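PDB 5F2H: uncharacterized protein from Bacillus cereus, which is of unknown function but, as a member of the alpha/beta hydrolase superfamily, probably hydrolyses a substrate not yet identified. Local coordinates for residues E44-A53 with K75-L84; E61-K69 with P92-M102. One frame throughout, in Å; residues are numbered along the deposited sequence.

Interaction 1. Residues E44-A53 with K75-L84; sequences EAQIYNFKYA and KGFWYGNEYL
Ala-45 lies against one face of the Phe-77 ring. Its CB sits 3.9 Å from the ring centroid, 16° off the normal, a CH-pi contact. The other face looks onto the backbone O of Lys-75. Tyr-48 adds its CD2 at 4.0 Å from CE2 of Phe-77, the two side chains crossing at about a right angle. Further along the helix, the edge of Tyr-52 points at the face of Tyr-79, which comes from the loop. The pair is T-shaped, with centroids 5.8 Å apart and planes at 76°. Tyr-52 holds CG between its backbone N and carbonyl carbon (chi1 68°), and its hydroxyl ends over the face of Tyr-79. Asn-49 CB packs obliquely on the same ring.

Polar contacts follow, from the buried Tyr-79 hydroxyl outward. Tyr-79 OH donates to the carbonyl O of Ala-45, modelled at 2.5 Å. That oxygen also accepts the helical bond from Asn-49 N, so it is gripped twice. Asn-49 points toward the loop, with CG anti to its backbone N. Its OD1 takes a weak hydrogen bond from Tyr-83 OH, O to O 2.6 Å. A Tris molecule, probably from the crystallisation liquor, lies beside the Asn-49 side chain. At the other end Lys-75 NZ gives a weak bond to Tyr-48 OH at 3.1 Å, but this hydroxyl's stronger partner is Glu-70. Lys-75 crosses Glu-44 at about a right angle, with Lys-75 CD 3.4 Å from Glu-44 OE1.

Ser-171 and Phe-170 of the second subunit also pack here. With positive phi, Gly-76 leaves helical geometry after helix 61-74; Gly-80 is the next N-cap. The loop and first turn of helix 81-86 thus dock on helix 44-58, in an all-helical N-terminal domain whose sequence family belongs to the TPR clan.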
loop_
_atom_site.group_PDB
_atom_site.type_symbol
_atom_site.label_atom_id
_atom_site.label_comp_id
_atom_site.label_asym_id
_atom_site.label_seq_id
_atom_site.Cartn_x
_atom_site.Cartn_y
_atom_site.Cartn_z
ATOM N N GLU B 44 -33.910 -10.772 10.315
ATOM C CA GLU B 44 -35.241 -10.654 10.859
ATOM C C GLU B 44 -35.741 -11.946 11.456
ATOM O O GLU B 44 -36.385 -11.943 12.497
ATOM C CB GLU B 44 -36.223 -10.173 9.797
ATOM C CG GLU B 44 -35.968 -8.777 9.279
ATOM C CD GLU B 44 -37.085 -8.347 8.356
ATOM O OE1 GLU B 44 -37.813 -9.241 7.884
ATOM O OE2 GLU B 44 -37.248 -7.131 8.099
ATOM N N ALA B 45 -35.481 -13.045 10.761
ATOM C CA ALA B 45 -35.910 -14.357 11.218
ATOM C C ALA B 45 -35.540 -14.520 12.677
ATOM O O ALA B 45 -36.374 -14.853 13.495
ATOM C CB ALA B 45 -35.267 -15.439 10.372
ATOM N N GLN B 46 -34.293 -14.220 13.000
ATOM C CA GLN B 46 -33.798 -14.303 14.357
ATOM C C GLN B 46 -34.518 -13.331 15.272
ATOM O O GLN B 46 -34.771 -13.641 16.436
ATOM C CB GLN B 46 -32.308 -13.986 14.354
ATOM C CG GLN B 46 -31.593 -14.118 15.700
ATOM C CD GLN B 46 -31.628 -15.527 16.289
ATOM O OE1 GLN B 46 -32.692 -16.124 16.436
ATOM N NE2 GLN B 46 -30.468 -16.006 16.742
ATOM N N ILE B 47 -34.829 -12.137 14.755
ATOM C CA ILE B 47 -35.556 -11.131 15.533
ATOM C C ILE B 47 -36.976 -11.621 15.816
ATOM O O ILE B 47 -37.475 -11.471 16.938
ATOM C CB ILE B 47 -35.565 -9.768 14.841
ATOM C CG1 ILE B 47 -34.137 -9.230 14.770
ATOM C CG2 ILE B 47 -36.405 -8.767 15.619
ATOM C CD1 ILE B 47 -34.016 -7.950 13.979
ATOM N N TYR B 48 -37.636 -12.206 14.823
ATOM C CA TYR B 48 -38.987 -12.728 15.054
ATOM C C TYR B 48 -38.992 -13.878 16.030
ATOM O O TYR B 48 -39.909 -13.983 16.840
ATOM C CB TYR B 48 -39.694 -13.182 13.773
ATOM C CG TYR B 48 -40.205 -12.055 12.906
ATOM C CD1 TYR B 48 -41.418 -11.451 13.191
ATOM C CD2 TYR B 48 -39.519 -11.640 11.779
ATOM C CE1 TYR B 48 -41.919 -10.444 12.398
ATOM C CE2 TYR B 48 -40.011 -10.624 10.977
ATOM C CZ TYR B 48 -41.215 -10.037 11.285
ATOM O OH TYR B 48 -41.720 -9.027 10.502
ATOM N N ASN B 49 -37.996 -14.758 15.936
ATOM C CA ASN B 49 -37.936 -15.895 16.819
ATOM C C ASN B 49 -37.926 -15.328 18.208
ATOM O O ASN B 49 -38.769 -15.692 19.026
ATOM C CB ASN B 49 -36.713 -16.764 16.547
ATOM C CG ASN B 49 -36.683 -18.019 17.399
ATOM O OD1 ASN B 49 -37.666 -18.385 18.046
ATOM N ND2 ASN B 49 -35.563 -18.713 17.364
ATOM N N PHE B 50 -37.011 -14.401 18.478
ATOM C CA PHE B 50 -36.974 -13.781 19.813
ATOM C C PHE B 50 -38.326 -13.218 20.236
ATOM O O PHE B 50 -38.794 -13.485 21.352
ATOM C CB PHE B 50 -35.893 -12.717 19.922
ATOM C CG PHE B 50 -34.520 -13.264 20.236
ATOM C CD1 PHE B 50 -33.786 -13.977 19.299
ATOM C CD2 PHE B 50 -33.923 -12.975 21.451
ATOM C CE1 PHE B 50 -32.523 -14.470 19.603
ATOM C CE2 PHE B 50 -32.656 -13.446 21.748
ATOM C CZ PHE B 50 -31.958 -14.204 20.825
ATOM N N LYS B 51 -38.988 -12.506 19.334
ATOM C CA LYS B 51 -40.286 -11.926 19.675
ATOM C C LYS B 51 -41.361 -12.929 20.084
ATOM O O LYS B 51 -41.897 -12.837 21.188
ATOM C CB LYS B 51 -40.813 -11.002 18.572
ATOM C CG LYS B 51 -40.003 -9.734 18.397
ATOM C CD LYS B 51 -40.576 -8.837 17.319
ATOM C CE LYS B 51 -39.740 -7.565 17.198
ATOM N NZ LYS B 51 -40.295 -6.563 16.243
ATOM N N TYR B 52 -41.669 -13.891 19.227
ATOM C CA TYR B 52 -42.719 -14.834 19.585
ATOM C C TYR B 52 -42.325 -15.789 20.717
ATOM O O TYR B 52 -43.180 -16.232 21.477
ATOM C CB TYR B 52 -43.272 -15.592 18.375
ATOM C CG TYR B 52 -42.348 -16.579 17.703
ATOM C CD1 TYR B 52 -42.139 -17.840 18.249
ATOM C CD2 TYR B 52 -41.788 -16.305 16.463
ATOM C CE1 TYR B 52 -41.324 -18.771 17.616
ATOM C CE2 TYR B 52 -40.997 -17.237 15.812
ATOM C CZ TYR B 52 -40.763 -18.462 16.399
ATOM O OH TYR B 52 -39.950 -19.383 15.790
ATOM N N ALA B 53 -41.047 -16.108 20.833
ATOM C CA ALA B 53 -40.599 -16.990 21.910
ATOM C C ALA B 53 -40.837 -16.273 23.240
ATOM O O ALA B 53 -41.384 -16.852 24.189
ATOM C CB ALA B 53 -39.136 -17.336 21.738
ATOM N N LYS B 75 -43.625 -13.531 5.819
ATOM C CA LYS B 75 -42.240 -13.364 5.384
ATOM C C LYS B 75 -41.550 -14.618 4.880
ATOM O O LYS B 75 -40.463 -14.544 4.332
ATOM C CB LYS B 75 -41.433 -12.634 6.444
ATOM C CG LYS B 75 -41.882 -11.187 6.538
ATOM C CD LYS B 75 -41.046 -10.384 7.513
ATOM C CE LYS B 75 -41.362 -8.899 7.392
ATOM N NZ LYS B 75 -42.799 -8.584 7.617
ATOM N N GLY B 76 -42.214 -15.761 5.016
ATOM C CA GLY B 76 -41.674 -17.035 4.548
ATOM C C GLY B 76 -40.403 -17.589 5.185
ATOM O O GLY B 76 -39.661 -18.299 4.514
ATOM N N PHE B 77 -40.123 -17.283 6.455
ATOM C CA PHE B 77 -38.925 -17.823 7.083
ATOM C C PHE B 77 -39.241 -19.188 7.677
ATOM O O PHE B 77 -40.402 -19.601 7.711
ATOM C CB PHE B 77 -38.423 -16.950 8.226
ATOM C CG PHE B 77 -38.137 -15.531 7.847
ATOM C CD1 PHE B 77 -37.152 -15.235 6.917
ATOM C CD2 PHE B 77 -38.700 -14.495 8.571
ATOM C CE1 PHE B 77 -36.823 -13.929 6.629
ATOM C CE2 PHE B 77 -38.385 -13.190 8.285
ATOM C CZ PHE B 77 -37.446 -12.901 7.311
ATOM N N TRP B 78 -38.216 -19.886 8.162
ATOM C CA TRP B 78 -38.414 -21.206 8.791
ATOM C C TRP B 78 -37.417 -21.387 9.934
ATOM O O TRP B 78 -36.371 -20.749 9.941
ATOM C CB TRP B 78 -38.237 -22.351 7.778
ATOM C CG TRP B 78 -36.852 -22.483 7.288
ATOM C CD1 TRP B 78 -36.314 -21.933 6.170
ATOM C CD2 TRP B 78 -35.796 -23.189 7.936
ATOM N NE1 TRP B 78 -34.990 -22.277 6.060
ATOM C CE2 TRP B 78 -34.646 -23.036 7.147
ATOM C CE3 TRP B 78 -35.709 -23.929 9.120
ATOM C CZ2 TRP B 78 -33.421 -23.585 7.511
ATOM C CZ3 TRP B 78 -34.502 -24.466 9.475
ATOM C CH2 TRP B 78 -33.375 -24.303 8.667
ATOM N N TYR B 79 -37.739 -22.282 10.868
ATOM C CA TYR B 79 -36.879 -22.581 12.014
ATOM C C TYR B 79 -36.768 -24.089 12.213
ATOM O O TYR B 79 -37.585 -24.852 11.701
ATOM C CB TYR B 79 -37.433 -21.930 13.263
ATOM C CG TYR B 79 -37.627 -20.439 13.092
ATOM C CD1 TYR B 79 -36.590 -19.559 13.315
ATOM C CD2 TYR B 79 -38.838 -19.920 12.681
ATOM C CE1 TYR B 79 -36.756 -18.199 13.138
ATOM C CE2 TYR B 79 -39.015 -18.566 12.524
ATOM C CZ TYR B 79 -37.970 -17.705 12.757
ATOM O OH TYR B 79 -38.154 -16.341 12.597
ATOM N N GLY B 80 -35.740 -24.517 12.949
ATOM C CA GLY B 80 -35.483 -25.949 13.220
ATOM C C GLY B 80 -36.682 -26.726 13.718
ATOM O O GLY B 80 -37.443 -26.258 14.555
ATOM N N ASN B 81 -36.838 -27.942 13.220
ATOM C CA ASN B 81 -37.960 -28.755 13.617
ATOM C C ASN B 81 -37.844 -29.106 15.066
ATOM O O ASN B 81 -38.799 -28.929 15.823
ATOM C CB ASN B 81 -37.994 -30.053 12.829
ATOM C CG ASN B 81 -39.127 -30.969 13.262
ATOM O OD1 ASN B 81 -40.198 -30.523 13.660
ATOM N ND2 ASN B 81 -38.910 -32.257 13.124
ATOM N N GLU B 82 -36.672 -29.615 15.450
ATOM C CA GLU B 82 -36.436 -30.028 16.833
ATOM C C GLU B 82 -36.688 -28.850 17.765
ATOM O O GLU B 82 -37.395 -28.973 18.754
ATOM C CB GLU B 82 -35.050 -30.642 17.002
ATOM C CG GLU B 82 -34.877 -31.337 18.348
ATOM C CD GLU B 82 -33.651 -32.245 18.428
ATOM O OE1 GLU B 82 -33.008 -32.528 17.381
ATOM O OE2 GLU B 82 -33.386 -32.751 19.546
ATOM N N TYR B 83 -36.125 -27.702 17.442
ATOM C CA TYR B 83 -36.382 -26.540 18.247
ATOM C C TYR B 83 -37.887 -26.303 18.374
ATOM O O TYR B 83 -38.433 -26.254 19.482
ATOM C CB TYR B 83 -35.732 -25.316 17.632
ATOM C CG TYR B 83 -36.266 -24.030 18.195
ATOM C CD1 TYR B 83 -35.868 -23.575 19.445
ATOM C CD2 TYR B 83 -37.163 -23.249 17.455
ATOM C CE1 TYR B 83 -36.357 -22.385 19.946
ATOM C CE2 TYR B 83 -37.659 -22.062 17.952
ATOM C CZ TYR B 83 -37.250 -21.630 19.189
ATOM O OH TYR B 83 -37.730 -20.435 19.678
ATOM N N LEU B 84 -38.554 -26.169 17.236
ATOM C CA LEU B 84 -39.986 -25.942 17.232
ATOM C C LEU B 84 -40.772 -26.859 18.122
ATOM O O LEU B 84 -41.514 -26.384 18.994
ATOM C CB LEU B 84 -40.550 -26.002 15.819
ATOM C CG LEU B 84 -40.219 -24.790 14.958
ATOM C CD1 LEU B 84 -40.628 -25.028 13.519
ATOM C CD2 LEU B 84 -40.878 -23.529 15.524
#

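Interaction 2. Residues E61-K69 with P92-M102; sequences EEEAMHVMK and PLHKFEEFHQM
Glu-61 meets Pro-92, Lys-95 and Phe-96 at the start of the contact. Its chain is extended beyond CG. Both carboxylate oxygens lie 3.9 Å from Lys-95 NZ, a long salt bridge at the surface. OE1 also comes to the edge of the Phe-96 ring, with the carboxylate and ring planes 79° apart. Pro-92 CB rests against the Glu-61 side chain. The backbone O of Glu-61 touches Leu-93 CD2.

One turn on, Ala-64 offers its CB to the same methyl of Leu-93, at 4.1 Å. Met-65, a selenomethionine, follows. Its CG lies over a face of Phe-96, 4.2 Å from the centroid and 20° off the normal, a CH-pi contact. Its SE stands obliquely to the ring, a Met-aromatic contact. Bends at chi2 and chi3 carry the CE methyl away from the ring, to CB of Glu-98 and to N and CB of Phe-99.

Met-68, also a selenomethionine, sends its chain out straight, with CG roughly anti to the backbone N. Its SE stands obliquely to the Phe-99 ring, a second Met-aromatic contact, and Met-68 CE packs on Phe-99 CE1 at 3.6 Å. The same SE lies 4.0 Å from Leu-93 CD1, and Met-68 CG meets the SE of Met-102, a third selenomethionine. Lys-69 closes the row. Its CG packs on Met-102 CE at 3.5 Å, and its CE passes along Glu-98 CG. No hydrogen bond spans the two segments.

A type I turn from Leu-93 to Phe-96 leads into the second helix. The axes of helices 61-69 and 97-102 run 29° from parallel, 10.6 Å apart at closest approach. Helix 44-58 adjoins both segments: its Ala-55 packs on Ala-64, and its Ser-56 on Pro-92 and Leu-93.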
loop_
_atom_site.group_PDB
_atom_site.type_symbol
_atom_site.label_atom_id
_atom_site.label_comp_id
_atom_site.label_asym_id
_atom_site.label_seq_id
_atom_site.Cartn_x
_atom_site.Cartn_y
_atom_site.Cartn_z
ATOM N N GLU B 61 -49.959 -15.710 24.563
ATOM C CA GLU B 61 -50.151 -16.727 23.554
ATOM C C GLU B 61 -50.669 -16.182 22.235
ATOM O O GLU B 61 -50.141 -16.529 21.169
ATOM C CB GLU B 61 -51.098 -17.784 24.108
ATOM C CG GLU B 61 -50.601 -18.417 25.401
ATOM C CD GLU B 61 -51.605 -19.371 26.002
ATOM O OE1 GLU B 61 -52.677 -19.597 25.392
ATOM O OE2 GLU B 61 -51.324 -19.877 27.107
ATOM N N GLU B 62 -51.695 -15.338 22.314
ATOM C CA GLU B 62 -52.297 -14.723 21.121
ATOM C C GLU B 62 -51.289 -13.849 20.365
ATOM O O GLU B 62 -51.121 -13.973 19.146
ATOM C CB GLU B 62 -53.578 -13.959 21.490
ATOM C CG GLU B 62 -54.708 -14.886 21.920
ATOM C CD GLU B 62 -55.954 -14.154 22.395
ATOM O OE1 GLU B 62 -55.839 -12.997 22.869
ATOM O OE2 GLU B 62 -57.051 -14.757 22.349
ATOM N N GLU B 63 -50.573 -13.015 21.098
ATOM C CA GLU B 63 -49.568 -12.166 20.485
ATOM C C GLU B 63 -48.599 -13.060 19.726
ATOM O O GLU B 63 -48.415 -12.900 18.519
ATOM C CB GLU B 63 -48.824 -11.316 21.531
ATOM C CG GLU B 63 -49.677 -10.265 22.235
ATOM C CD GLU B 63 -50.862 -10.816 23.023
ATOM O OE1 GLU B 63 -51.002 -12.050 23.167
ATOM O OE2 GLU B 63 -51.674 -9.995 23.509
ATOM N N ALA B 64 -48.036 -14.039 20.434
ATOM C CA ALA B 64 -47.087 -14.995 19.849
ATOM C C ALA B 64 -47.571 -15.622 18.540
ATOM O O ALA B 64 -46.827 -15.656 17.569
ATOM C CB ALA B 64 -46.761 -16.088 20.846
HETATM N N MSE B 65 -48.824 -16.066 18.491
HETATM C CA MSE B 65 -49.358 -16.691 17.269
HETATM C C MSE B 65 -49.284 -15.825 16.037
HETATM O O MSE B 65 -48.860 -16.325 14.994
HETATM C CB MSE B 65 -50.777 -17.223 17.430
HETATM C CG MSE B 65 -50.789 -18.639 18.003
HETATM SE SE MSE B 65 -49.338 -19.721 17.253
HETATM C CE MSE B 65 -50.377 -20.516 15.788
ATOM N N HIS B 66 -49.706 -14.555 16.109
ATOM C CA HIS B 66 -49.623 -13.685 14.919
ATOM C C HIS B 66 -48.172 -13.262 14.603
ATOM O O HIS B 66 -47.828 -12.995 13.451
ATOM C CB HIS B 66 -50.628 -12.535 14.906
ATOM C CG HIS B 66 -50.657 -11.727 16.156
ATOM N ND1 HIS B 66 -51.648 -11.860 17.104
ATOM C CD2 HIS B 66 -49.802 -10.792 16.630
ATOM C CE1 HIS B 66 -51.419 -11.018 18.096
ATOM N NE2 HIS B 66 -50.300 -10.366 17.838
ATOM N N VAL B 67 -47.306 -13.250 15.615
ATOM C CA VAL B 67 -45.901 -12.917 15.398
ATOM C C VAL B 67 -45.366 -14.069 14.566
ATOM O O VAL B 67 -44.774 -13.866 13.517
ATOM C CB VAL B 67 -45.113 -12.804 16.715
ATOM C CG1 VAL B 67 -43.634 -12.547 16.450
ATOM C CG2 VAL B 67 -45.667 -11.690 17.572
HETATM N N MSE B 68 -45.631 -15.285 15.037
HETATM C CA MSE B 68 -45.217 -16.508 14.366
HETATM C C MSE B 68 -45.763 -16.502 12.968
HETATM O O MSE B 68 -44.996 -16.588 12.006
HETATM C CB MSE B 68 -45.715 -17.692 15.187
HETATM C CG MSE B 68 -44.886 -18.933 14.923
HETATM SE SE MSE B 68 -45.042 -20.184 16.433
HETATM C CE MSE B 68 -43.686 -21.466 15.810
ATOM N N LYS B 69 -47.079 -16.347 12.827
ATOM C CA LYS B 69 -47.711 -16.311 11.493
ATOM C C LYS B 69 -47.006 -15.381 10.544
ATOM O O LYS B 69 -46.664 -15.759 9.434
ATOM C CB LYS B 69 -49.169 -15.854 11.551
ATOM C CG LYS B 69 -50.151 -16.823 12.177
ATOM C CD LYS B 69 -51.557 -16.236 12.185
ATOM C CE LYS B 69 -52.567 -17.235 12.733
ATOM N NZ LYS B 69 -53.943 -16.669 12.789
ATOM N N PRO B 92 -46.943 -23.604 25.196
ATOM C CA PRO B 92 -48.291 -23.012 25.259
ATOM C C PRO B 92 -48.989 -22.828 23.918
ATOM O O PRO B 92 -50.186 -22.527 23.882
ATOM C CB PRO B 92 -48.046 -21.635 25.859
ATOM C CG PRO B 92 -46.784 -21.769 26.597
ATOM C CD PRO B 92 -45.943 -22.759 25.866
ATOM N N LEU B 93 -48.244 -23.007 22.836
ATOM C CA LEU B 93 -48.773 -22.858 21.496
ATOM C C LEU B 93 -49.279 -24.168 20.867
ATOM O O LEU B 93 -50.073 -24.121 19.925
ATOM C CB LEU B 93 -47.689 -22.231 20.621
ATOM C CG LEU B 93 -47.173 -20.881 21.153
ATOM C CD1 LEU B 93 -46.001 -20.373 20.334
ATOM C CD2 LEU B 93 -48.270 -19.833 21.177
ATOM N N HIS B 94 -48.867 -25.327 21.399
ATOM C CA HIS B 94 -49.297 -26.632 20.834
ATOM C C HIS B 94 -50.809 -26.818 20.786
ATOM O O HIS B 94 -51.313 -27.620 20.002
ATOM C CB HIS B 94 -48.666 -27.833 21.551
ATOM C CG HIS B 94 -47.173 -27.802 21.563
ATOM N ND1 HIS B 94 -46.441 -27.633 22.715
ATOM C CD2 HIS B 94 -46.275 -27.861 20.557
ATOM C CE1 HIS B 94 -45.151 -27.665 22.426
ATOM N NE2 HIS B 94 -45.025 -27.786 21.120
ATOM N N LYS B 95 -51.530 -26.084 21.625
ATOM C CA LYS B 95 -52.979 -26.176 21.635
ATOM C C LYS B 95 -53.508 -25.752 20.276
ATOM O O LYS B 95 -54.393 -26.393 19.726
ATOM C CB LYS B 95 -53.584 -25.211 22.651
ATOM C CG LYS B 95 -53.127 -25.362 24.082
ATOM C CD LYS B 95 -53.719 -24.224 24.895
ATOM C CE LYS B 95 -53.194 -24.191 26.317
ATOM N NZ LYS B 95 -53.682 -22.993 27.056
ATOM N N PHE B 96 -52.921 -24.696 19.722
ATOM C CA PHE B 96 -53.376 -24.139 18.445
ATOM C C PHE B 96 -53.087 -24.982 17.209
ATOM O O PHE B 96 -52.007 -25.554 17.074
ATOM C CB PHE B 96 -52.800 -22.734 18.256
ATOM C CG PHE B 96 -53.098 -21.808 19.395
ATOM C CD1 PHE B 96 -54.322 -21.174 19.488
ATOM C CD2 PHE B 96 -52.144 -21.561 20.371
ATOM C CE1 PHE B 96 -54.597 -20.318 20.543
ATOM C CE2 PHE B 96 -52.412 -20.712 21.431
ATOM C CZ PHE B 96 -53.638 -20.085 21.516
ATOM N N GLU B 97 -54.072 -25.057 16.314
ATOM C CA GLU B 97 -53.921 -25.805 15.075
ATOM C C GLU B 97 -53.035 -24.998 14.134
ATOM O O GLU B 97 -52.230 -25.560 13.393
ATOM C CB GLU B 97 -55.276 -26.156 14.432
ATOM C CG GLU B 97 -56.169 -24.978 14.035
ATOM C CD GLU B 97 -57.498 -25.397 13.389
ATOM O OE1 GLU B 97 -58.480 -24.613 13.442
ATOM O OE2 GLU B 97 -57.576 -26.525 12.852
ATOM N N GLU B 98 -53.147 -23.674 14.192
ATOM C CA GLU B 98 -52.315 -22.832 13.337
ATOM C C GLU B 98 -50.860 -23.138 13.638
ATOM O O GLU B 98 -50.006 -23.035 12.765
ATOM C CB GLU B 98 -52.587 -21.309 13.489
ATOM C CG GLU B 98 -53.912 -20.734 12.944
ATOM C CD GLU B 98 -55.166 -21.076 13.740
ATOM O OE1 GLU B 98 -55.068 -21.631 14.861
ATOM O OE2 GLU B 98 -56.268 -20.727 13.256
ATOM N N PHE B 99 -50.579 -23.514 14.883
ATOM C CA PHE B 99 -49.219 -23.837 15.282
ATOM C C PHE B 99 -48.699 -25.050 14.535
ATOM O O PHE B 99 -47.567 -25.042 14.071
ATOM C CB PHE B 99 -49.119 -24.067 16.785
ATOM C CG PHE B 99 -47.734 -24.410 17.243
ATOM C CD1 PHE B 99 -46.825 -23.409 17.528
ATOM C CD2 PHE B 99 -47.341 -25.728 17.392
ATOM C CE1 PHE B 99 -45.546 -23.723 17.955
ATOM C CE2 PHE B 99 -46.061 -26.045 17.804
ATOM C CZ PHE B 99 -45.164 -25.044 18.088
ATOM N N HIS B 100 -49.519 -26.090 14.412
ATOM C CA HIS B 100 -49.085 -27.296 13.698
ATOM C C HIS B 100 -48.854 -26.959 12.236
ATOM O O HIS B 100 -47.959 -27.516 11.609
ATOM C CB HIS B 100 -50.054 -28.467 13.886
ATOM C CG HIS B 100 -50.230 -28.855 15.321
ATOM N ND1 HIS B 100 -51.385 -28.591 16.025
ATOM C CD2 HIS B 100 -49.345 -29.334 16.227
ATOM C CE1 HIS B 100 -51.235 -28.982 17.277
ATOM N NE2 HIS B 100 -50.000 -29.422 17.431
ATOM N N GLN B 101 -49.641 -26.025 11.709
ATOM C CA GLN B 101 -49.490 -25.586 10.331
ATOM C C GLN B 101 -48.104 -25.003 10.095
ATOM O O GLN B 101 -47.472 -25.238 9.057
ATOM C CB GLN B 101 -50.483 -24.477 10.026
ATOM C CG GLN B 101 -50.314 -23.881 8.634
ATOM C CD GLN B 101 -51.213 -22.691 8.410
ATOM O OE1 GLN B 101 -51.923 -22.256 9.318
ATOM N NE2 GLN B 101 -51.162 -22.136 7.210
HETATM N N MSE B 102 -47.660 -24.183 11.037
HETATM C CA MSE B 102 -46.359 -23.562 10.907
HETATM C C MSE B 102 -45.298 -24.607 11.015
HETATM O O MSE B 102 -44.401 -24.661 10.182
HETATM C CB MSE B 102 -46.236 -22.361 11.806
HETATM C CG MSE B 102 -46.767 -21.221 10.942
HETATM SE SE MSE B 102 -47.573 -19.928 12.151
HETATM C CE MSE B 102 -49.300 -20.095 11.201
#

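Interactions 1 and 2 lie about 12 Å apart, centre to centre, in the same helical N-terminal domain. The six-stranded parallel sheet of the hydrolase part is formed later in the chain. Their segments alternate along the sequence: 44-53, 61-69, 75-84, then 92-102. Helix 44-58 is followed by helix 61-74, and that by helix 81-86, so each contact bridges segments separated by one segment of the other. The two also touch directly. Leu-84 CD2 packs on Met-68 CE at 3.5 Å, and Tyr-52 CB on Val-67 CG1 at 3.6 Å. Each contact joins elements that are not neighbours in sequence, and together they tie the four segments into one packed group. Interaction 1 also borders the second subunit.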